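Local structure of acyl-coa oxidase (1W07) at residues D9-A14 against L603-N608; K549-N554 against R597-A602. The protein oxidises long- and medium-chain acyl-CoAs to 2-trans-enoyl-CoAs with FAD as cofactor, reducing oxygen to hydrogen peroxide in peroxisomal beta-oxidation. The protein carries 1 engineered substitution. One frame throughout, in Å; residues are numbered along the deposited sequence.

Interactions 1 and 2 share helix 600-605 and lie side by side, their centres about 9 Å apart. Interaction 1 ties the N-terminal helix 8-12 to D605 of that helix; interaction 2 sets helix 548-566 against N599, in the residues leading into it. The first is partly buried and works by charge, R11, near the N-terminus, gripping D605 of the C-terminal acyl-CoA oxidase region. The second is buried and uncharged, with the amides of Q551 and N599 lying one over the other. The two also touch directly: E10 OE1 takes a salt bridge from R597 NH1 at 2.9 Å, and the methyl groups of A14 and A602 pack together. Interaction 2 is nested within the long chain loop that interaction 1 closes.

Interaction 1. Residues D9-A14 against L603-N608; sequences DERNKA and LVDAFN
A side-on arginine-aspartate salt bridge, R11 to D605, fastens the N-terminal helix 8-12 to helix 600-605. R11 NE donates to D605 OD2 at 2.7 Å, and R11 NH2 to D605 OD1 at 3.1 Å, the latter bond straight at 164° and reaching OD1 on its syn side but tilted out of the carboxylate plane. Both oxygens lie near the guanidinium plane, at its edge, yet the carboxylate is turned 35° against it, so that NE meets OD2 from above the carboxylate plane. The side chains cross at about a right angle. R11 leaves its helix with CG anti to the carbonyl carbon (chi1 -57°) and runs extended from CG to NE, which carries its end to the aspartate. Two bonds, one to each oxygen, restrict the carboxylate's rotation. The buried charge of D605 has a second mate in R305, and R11 is itself held further by D5 and by the carbonyl and ring of Y621. D605 also opens a type I turn that runs to N608, which has positive phi. Residues 603-607 pack on three helices: V604 on helix 278-309, L603 and F607 on helix 328-363, and A606 on helix 18-26.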
ATOM      1  N   ASP B   9      25.601  12.697  15.537  0.50 15.42           N
ATOM      2  CA  ASP B   9      26.719  12.038  14.874  0.50 18.36           C
ATOM      3  C   ASP B   9      26.411  11.785  13.401  0.50 17.40           C
ATOM      4  O   ASP B   9      27.274  11.957  12.537  0.50 17.44           O
ATOM      5  CB  ASP B   9      27.049  10.716  15.577  0.50 21.37           C
ATOM      6  CG  ASP B   9      28.245  10.016  14.967  0.50 26.93           C
ATOM      7  OD1 ASP B   9      29.302  10.669  14.842  0.50 27.39           O
ATOM      8  OD2 ASP B   9      28.138   8.822  14.607  0.50 28.83           O
ATOM      9  N   GLU B  10      25.176  11.379  13.103  1.00 15.03           N
ATOM     10  CA  GLU B  10      24.781  11.123  11.716  1.00 16.98           C
ATOM     11  C   GLU B  10      24.931  12.399  10.891  1.00 17.01           C
ATOM     12  O   GLU B  10      25.435  12.377   9.773  1.00 15.60           O
ATOM     13  CB  GLU B  10      23.324  10.637  11.649  1.00 14.25           C
ATOM     14  CG  GLU B  10      23.148   9.182  12.029  1.00 15.94           C
ATOM     15  CD  GLU B  10      23.970   8.254  11.146  1.00 18.29           C
ATOM     16  OE1 GLU B  10      24.052   8.528   9.937  1.00 20.66           O
ATOM     17  OE2 GLU B  10      24.526   7.256  11.655  1.00 16.70           O
ATOM     18  N   ARG B  11      24.490  13.513  11.463  1.00 17.07           N
ATOM     19  CA  ARG B  11      24.578  14.787  10.779  1.00 19.42           C
ATOM     20  C   ARG B  11      26.036  15.222  10.582  1.00 20.48           C
ATOM     21  O   ARG B  11      26.352  15.970   9.651  1.00 19.54           O
ATOM     22  CB  ARG B  11      23.782  15.850  11.546  1.00 20.05           C
ATOM     23  CG  ARG B  11      22.305  15.446  11.725  1.00 21.17           C
ATOM     24  CD  ARG B  11      21.342  16.616  11.986  1.00 20.27           C
ATOM     25  NE  ARG B  11      19.969  16.217  11.637  1.00 18.03           N
ATOM     26  CZ  ARG B  11      19.062  15.742  12.489  1.00 18.57           C
ATOM     27  NH1 ARG B  11      19.335  15.611  13.789  1.00 12.75           N
ATOM     28  NH2 ARG B  11      17.885  15.333  12.027  1.00 14.38           N
ATOM     29  N   ASN B  12      26.932  14.749  11.444  1.00 19.24           N
ATOM     30  CA  ASN B  12      28.336  15.101  11.306  1.00 19.07           C
ATOM     31  C   ASN B  12      29.001  14.236  10.244  1.00 20.06           C
ATOM     32  O   ASN B  12      30.106  14.526   9.812  1.00 18.33           O
ATOM     33  CB  ASN B  12      29.078  14.969  12.641  1.00 17.03           C
ATOM     34  CG  ASN B  12      28.759  16.101  13.599  1.00 17.94           C
ATOM     35  OD1 ASN B  12      28.370  17.190  13.177  1.00 10.17           O
ATOM     36  ND2 ASN B  12      28.945  15.858  14.894  1.00 16.24           N
ATOM     37  N   LYS B  13      28.322  13.179   9.806  1.00 21.58           N
ATOM     38  CA  LYS B  13      28.885  12.325   8.768  1.00 22.33           C
ATOM     39  C   LYS B  13      28.697  12.927   7.380  1.00 23.06           C
ATOM     40  O   LYS B  13      29.324  12.485   6.416  1.00 24.88           O
ATOM     41  CB  LYS B  13      28.238  10.946   8.782  1.00 24.15           C
ATOM     42  CG  LYS B  13      28.656  10.085   9.948  1.00 24.42           C
ATOM     43  CD  LYS B  13      27.880   8.785   9.909  1.00 25.41           C
ATOM     44  CE  LYS B  13      28.150   7.911  11.127  1.00 29.74           C
ATOM     45  NZ  LYS B  13      27.275   6.697  11.124  1.00 27.81           N
ATOM     46  N   ALA B  14      27.829  13.932   7.283  1.00 22.58           N
ATOM     47  CA  ALA B  14      27.539  14.577   6.003  1.00 21.25           C
ATOM     48  C   ALA B  14      28.803  15.032   5.296  1.00 21.14           C
ATOM     49  O   ALA B  14      29.694  15.610   5.917  1.00 23.86           O
ATOM     50  CB  ALA B  14      26.604  15.772   6.215  1.00 19.40           C
ATOM     51  N   LEU B 603      20.675  14.327   3.818  1.00 17.37           N
ATOM     52  CA  LEU B 603      19.912  14.470   2.574  1.00 16.38           C
ATOM     53  C   LEU B 603      18.408  14.660   2.826  1.00 16.13           C
ATOM     54  O   LEU B 603      17.718  15.279   2.009  1.00 15.71           O
ATOM     55  CB  LEU B 603      20.149  13.254   1.677  1.00 19.42           C
ATOM     56  CG  LEU B 603      21.535  13.199   1.016  1.00 19.65           C
ATOM     57  CD1 LEU B 603      21.734  11.868   0.306  1.00 19.44           C
ATOM     58  CD2 LEU B 603      21.657  14.355   0.043  1.00 18.46           C
ATOM     59  N   VAL B 604      17.886  14.141   3.941  1.00 15.85           N
ATOM     60  CA  VAL B 604      16.467  14.344   4.219  1.00 14.69           C
ATOM     61  C   VAL B 604      16.262  15.612   5.043  1.00 16.26           C
ATOM     62  O   VAL B 604      15.166  16.180   5.056  1.00 14.02           O
ATOM     63  CB  VAL B 604      15.811  13.118   4.927  1.00 14.96           C
ATOM     64  CG1 VAL B 604      15.982  11.882   4.050  1.00 10.89           C
ATOM     65  CG2 VAL B 604      16.372  12.911   6.358  1.00  9.10           C
ATOM     66  N   ASP B 605      17.318  16.068   5.727  1.00 17.06           N
ATOM     67  CA  ASP B 605      17.214  17.294   6.522  1.00 15.21           C
ATOM     68  C   ASP B 605      17.105  18.444   5.527  1.00 16.00           C
ATOM     69  O   ASP B 605      16.543  19.499   5.828  1.00 16.03           O
ATOM     70  CB  ASP B 605      18.452  17.522   7.401  1.00 14.46           C
ATOM     71  CG  ASP B 605      18.573  16.525   8.542  1.00 18.93           C
ATOM     72  OD1 ASP B 605      17.544  16.009   9.034  1.00 18.61           O
ATOM     73  OD2 ASP B 605      19.732  16.280   8.971  1.00 19.61           O
ATOM     74  N   ALA B 606      17.651  18.241   4.332  1.00 16.98           N
ATOM     75  CA  ALA B 606      17.602  19.270   3.294  1.00 17.79           C
ATOM     76  C   ALA B 606      16.163  19.671   2.961  1.00 16.70           C
ATOM     77  O   ALA B 606      15.924  20.749   2.411  1.00 16.98           O
ATOM     78  CB  ALA B 606      18.318  18.778   2.044  1.00 15.27           C
ATOM     79  N   PHE B 607      15.210  18.798   3.283  1.00 17.26           N
ATOM     80  CA  PHE B 607      13.788  19.060   3.022  1.00 15.13           C
ATOM     81  C   PHE B 607      13.318  20.198   3.928  1.00 16.33           C
ATOM     82  O   PHE B 607      12.341  20.888   3.628  1.00 16.40           O
ATOM     83  CB  PHE B 607      12.964  17.793   3.307  1.00 17.35           C
ATOM     84  CG  PHE B 607      13.378  16.594   2.482  1.00 11.29           C
ATOM     85  CD1 PHE B 607      13.142  15.298   2.936  1.00 11.65           C
ATOM     86  CD2 PHE B 607      13.990  16.763   1.239  1.00 13.40           C
ATOM     87  CE1 PHE B 607      13.513  14.183   2.156  1.00 11.61           C
ATOM     88  CE2 PHE B 607      14.363  15.666   0.456  1.00 10.05           C
ATOM     89  CZ  PHE B 607      14.123  14.370   0.919  1.00  9.48           C
ATOM     90  N   ASN B 608      14.026  20.373   5.042  1.00 15.47           N
ATOM     91  CA  ASN B 608      13.713  21.433   5.991  1.00 17.97           C
ATOM     92  C   ASN B 608      12.313  21.353   6.607  1.00 17.34           C
ATOM     93  O   ASN B 608      11.680  22.378   6.874  1.00 17.93           O
ATOM     94  CB  ASN B 608      13.904  22.796   5.323  1.00 18.02           C
ATOM     95  CG  ASN B 608      13.972  23.910   6.322  1.00 19.97           C
ATOM     96  OD1 ASN B 608      14.715  23.823   7.294  1.00 20.32           O
ATOM     97  ND2 ASN B 608      13.203  24.969   6.096  1.00 20.65           N
TER

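Interaction 2. Residues K549-N554 against R597-A602; sequences KKQLNN and RPNAVA
Q551 and N599 meet amide over amide where helix 548-566 passes the residues that lead into helix 600-605, all within the C-terminal part of the acyl-CoA oxidase fold. The planes are 29° apart and stacked, with Q551 CD lying 3.4 Å from N599 ND2 and 3.5 Å from N599 CG. A bend at chi2 (-49°) folds the glutamine end round to bring its amide there. Although Q551 OE1 comes within 3.1 Å of N599 ND2, the angle is too poor for a hydrogen bond. Q551 NE2 and N599 ND2, 3.4 Å apart, are both donors and cannot pair. The asparagine is fixed from elsewhere: its OD1 accepts from the backbone N of E15, and its ND2 donates to the carbonyl of Q595. On its own helix, Q551 OE1 receives a weak bond from N554 ND2, 3.3 Å away. F16 touches both stacked residues and M21 touches Q551, making this the tight, buried part. The contact is confined to the two amides, and the flanking side chains stand apart: K550 is exposed to solvent, while R597 and P598, partly exposed, make no contact with 549-554. Replacing Q551 by an alanine is likely to leave the amide face of N599 without its stacking partner and N554 ND2 without its weak acceptor, opening a gap beside F16. With no charge and no bond exchanged between the two amides, the contact depends on flat groups fitting face over face, and the orientation of N599 is probably set mainly by its bonds to the backbone of E15 and Q595.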
ATOM      1  N   LYS B 549      26.639  19.102  -5.488  1.00 20.25           N
ATOM      2  CA  LYS B 549      26.461  18.475  -6.789  1.00 23.51           C
ATOM      3  C   LYS B 549      26.881  17.008  -6.772  1.00 22.73           C
ATOM      4  O   LYS B 549      26.268  16.179  -7.435  1.00 25.17           O
ATOM      5  CB  LYS B 549      27.233  19.241  -7.875  1.00 26.59           C
ATOM      6  CG  LYS B 549      27.149  18.571  -9.251  1.00 32.14           C
ATOM      7  CD  LYS B 549      27.778  19.393 -10.371  1.00 34.24           C
ATOM      8  CE  LYS B 549      26.860  20.511 -10.829  1.00 36.28           C
ATOM      9  NZ  LYS B 549      27.333  21.111 -12.108  1.00 37.27           N
ATOM     10  N   LYS B 550      27.916  16.695  -6.001  1.00 23.39           N
ATOM     11  CA  LYS B 550      28.399  15.325  -5.903  1.00 21.99           C
ATOM     12  C   LYS B 550      27.321  14.392  -5.345  1.00 22.19           C
ATOM     13  O   LYS B 550      27.124  13.274  -5.846  1.00 17.66           O
ATOM     14  CB  LYS B 550      29.637  15.287  -5.010  1.00 25.66           C
ATOM     15  CG  LYS B 550      30.148  13.896  -4.698  1.00 28.89           C
ATOM     16  CD  LYS B 550      30.688  13.194  -5.936  1.00 33.42           C
ATOM     17  CE  LYS B 550      31.148  11.788  -5.598  1.00 37.02           C
ATOM     18  NZ  LYS B 550      32.083  11.813  -4.443  1.00 38.85           N
ATOM     19  N   GLN B 551      26.630  14.837  -4.301  1.00 18.42           N
ATOM     20  CA  GLN B 551      25.579  14.008  -3.731  1.00 18.36           C
ATOM     21  C   GLN B 551      24.399  13.884  -4.693  1.00 17.99           C
ATOM     22  O   GLN B 551      23.789  12.829  -4.773  1.00 17.07           O
ATOM     23  CB  GLN B 551      25.132  14.564  -2.377  1.00 20.95           C
ATOM     24  CG  GLN B 551      26.190  14.406  -1.300  1.00 19.26           C
ATOM     25  CD  GLN B 551      26.735  12.995  -1.249  1.00 23.93           C
ATOM     26  OE1 GLN B 551      25.982  12.033  -1.092  1.00 23.69           O
ATOM     27  NE2 GLN B 551      28.051  12.859  -1.391  1.00 22.74           N
ATOM     28  N   LEU B 552      24.081  14.946  -5.428  1.00 15.88           N
ATOM     29  CA  LEU B 552      22.991  14.881  -6.399  1.00 19.07           C
ATOM     30  C   LEU B 552      23.374  13.898  -7.510  1.00 17.07           C
ATOM     31  O   LEU B 552      22.526  13.188  -8.062  1.00 18.46           O
ATOM     32  CB  LEU B 552      22.713  16.265  -6.994  1.00 19.03           C
ATOM     33  CG  LEU B 552      22.127  17.281  -6.008  1.00 19.11           C
ATOM     34  CD1 LEU B 552      21.956  18.632  -6.692  1.00 23.37           C
ATOM     35  CD2 LEU B 552      20.790  16.761  -5.487  1.00 18.17           C
ATOM     36  N   ASN B 553      24.664  13.851  -7.829  1.00 19.03           N
ATOM     37  CA  ASN B 553      25.167  12.947  -8.859  1.00 20.03           C
ATOM     38  C   ASN B 553      24.957  11.515  -8.379  1.00 19.04           C
ATOM     39  O   ASN B 553      24.512  10.651  -9.140  1.00 19.08           O
ATOM     40  CB  ASN B 553      26.654  13.207  -9.117  1.00 21.79           C
ATOM     41  CG  ASN B 553      27.173  12.446 -10.316  1.00 25.30           C
ATOM     42  OD1 ASN B 553      27.078  12.909 -11.454  1.00 30.44           O
ATOM     43  ND2 ASN B 553      27.703  11.257 -10.072  1.00 25.53           N
ATOM     44  N   ASN B 554      25.268  11.264  -7.112  1.00 16.38           N
ATOM     45  CA  ASN B 554      25.071   9.928  -6.544  1.00 17.50           C
ATOM     46  C   ASN B 554      23.609   9.501  -6.688  1.00 17.09           C
ATOM     47  O   ASN B 554      23.317   8.415  -7.166  1.00 15.29           O
ATOM     48  CB  ASN B 554      25.456   9.898  -5.047  1.00 20.32           C
ATOM     49  CG  ASN B 554      26.961   9.990  -4.800  1.00 24.74           C
ATOM     50  OD1 ASN B 554      27.770   9.526  -5.609  1.00 26.34           O
ATOM     51  ND2 ASN B 554      27.336  10.548  -3.652  1.00 24.89           N
ATOM     52  N   ARG B 597      25.131   6.410   2.125  1.00 15.66           N
ATOM     53  CA  ARG B 597      24.877   6.059   3.527  1.00 16.05           C
ATOM     54  C   ARG B 597      25.203   7.129   4.568  1.00 17.15           C
ATOM     55  O   ARG B 597      24.353   7.475   5.394  1.00 16.73           O
ATOM     56  CB  ARG B 597      25.620   4.767   3.882  1.00 17.37           C
ATOM     57  CG  ARG B 597      25.767   4.489   5.397  1.00 15.20           C
ATOM     58  CD  ARG B 597      24.433   4.349   6.098  1.00 18.43           C
ATOM     59  NE  ARG B 597      24.616   4.167   7.542  1.00 19.09           N
ATOM     60  CZ  ARG B 597      24.593   5.154   8.431  1.00 20.48           C
ATOM     61  NH1 ARG B 597      24.383   6.407   8.038  1.00 17.80           N
ATOM     62  NH2 ARG B 597      24.769   4.886   9.714  1.00 17.00           N
ATOM     63  N   PRO B 598      26.445   7.657   4.556  1.00 16.69           N
ATOM     64  CA  PRO B 598      26.816   8.680   5.533  1.00 15.57           C
ATOM     65  C   PRO B 598      26.127  10.020   5.312  1.00 15.93           C
ATOM     66  O   PRO B 598      26.052  10.857   6.219  1.00 16.85           O
ATOM     67  CB  PRO B 598      28.341   8.743   5.408  1.00 18.78           C
ATOM     68  CG  PRO B 598      28.573   8.426   3.951  1.00 20.85           C
ATOM     69  CD  PRO B 598      27.591   7.299   3.696  1.00 20.50           C
ATOM     70  N   ASN B 599      25.602  10.203   4.105  1.00 14.89           N
ATOM     71  CA  ASN B 599      24.906  11.430   3.748  1.00 15.77           C
ATOM     72  C   ASN B 599      23.395  11.352   3.895  1.00 13.74           C
ATOM     73  O   ASN B 599      22.725  12.375   3.807  1.00 14.20           O
ATOM     74  CB  ASN B 599      25.235  11.794   2.298  1.00 16.82           C
ATOM     75  CG  ASN B 599      26.693  12.089   2.109  1.00 18.47           C
ATOM     76  OD1 ASN B 599      27.175  13.148   2.502  1.00 16.55           O
ATOM     77  ND2 ASN B 599      27.416  11.143   1.526  1.00 15.19           N
ATOM     78  N   ALA B 600      22.865  10.151   4.142  1.00 14.44           N
ATOM     79  CA  ALA B 600      21.411   9.923   4.218  1.00 14.69           C
ATOM     80  C   ALA B 600      20.621  10.895   5.079  1.00 12.88           C
ATOM     81  O   ALA B 600      19.740  11.597   4.573  1.00 17.68           O
ATOM     82  CB  ALA B 600      21.098   8.477   4.660  1.00 15.66           C
ATOM     83  N   VAL B 601      20.910  10.929   6.374  1.00 13.20           N
ATOM     84  CA  VAL B 601      20.177  11.808   7.257  1.00 11.14           C
ATOM     85  C   VAL B 601      20.216  13.261   6.807  1.00 12.27           C
ATOM     86  O   VAL B 601      19.189  13.932   6.810  1.00 13.67           O
ATOM     87  CB  VAL B 601      20.684  11.683   8.695  1.00 11.58           C
ATOM     88  CG1 VAL B 601      20.016  12.765   9.580  1.00 11.68           C
ATOM     89  CG2 VAL B 601      20.400  10.270   9.215  1.00 11.50           C
ATOM     90  N   ALA B 602      21.394  13.753   6.428  1.00 14.56           N
ATOM     91  CA  ALA B 602      21.520  15.135   5.969  1.00 14.78           C
ATOM     92  C   ALA B 602      20.718  15.341   4.682  1.00 16.84           C
ATOM     93  O   ALA B 602      20.135  16.409   4.471  1.00 18.17           O
ATOM     94  CB  ALA B 602      23.000  15.487   5.735  1.00 18.09           C
TER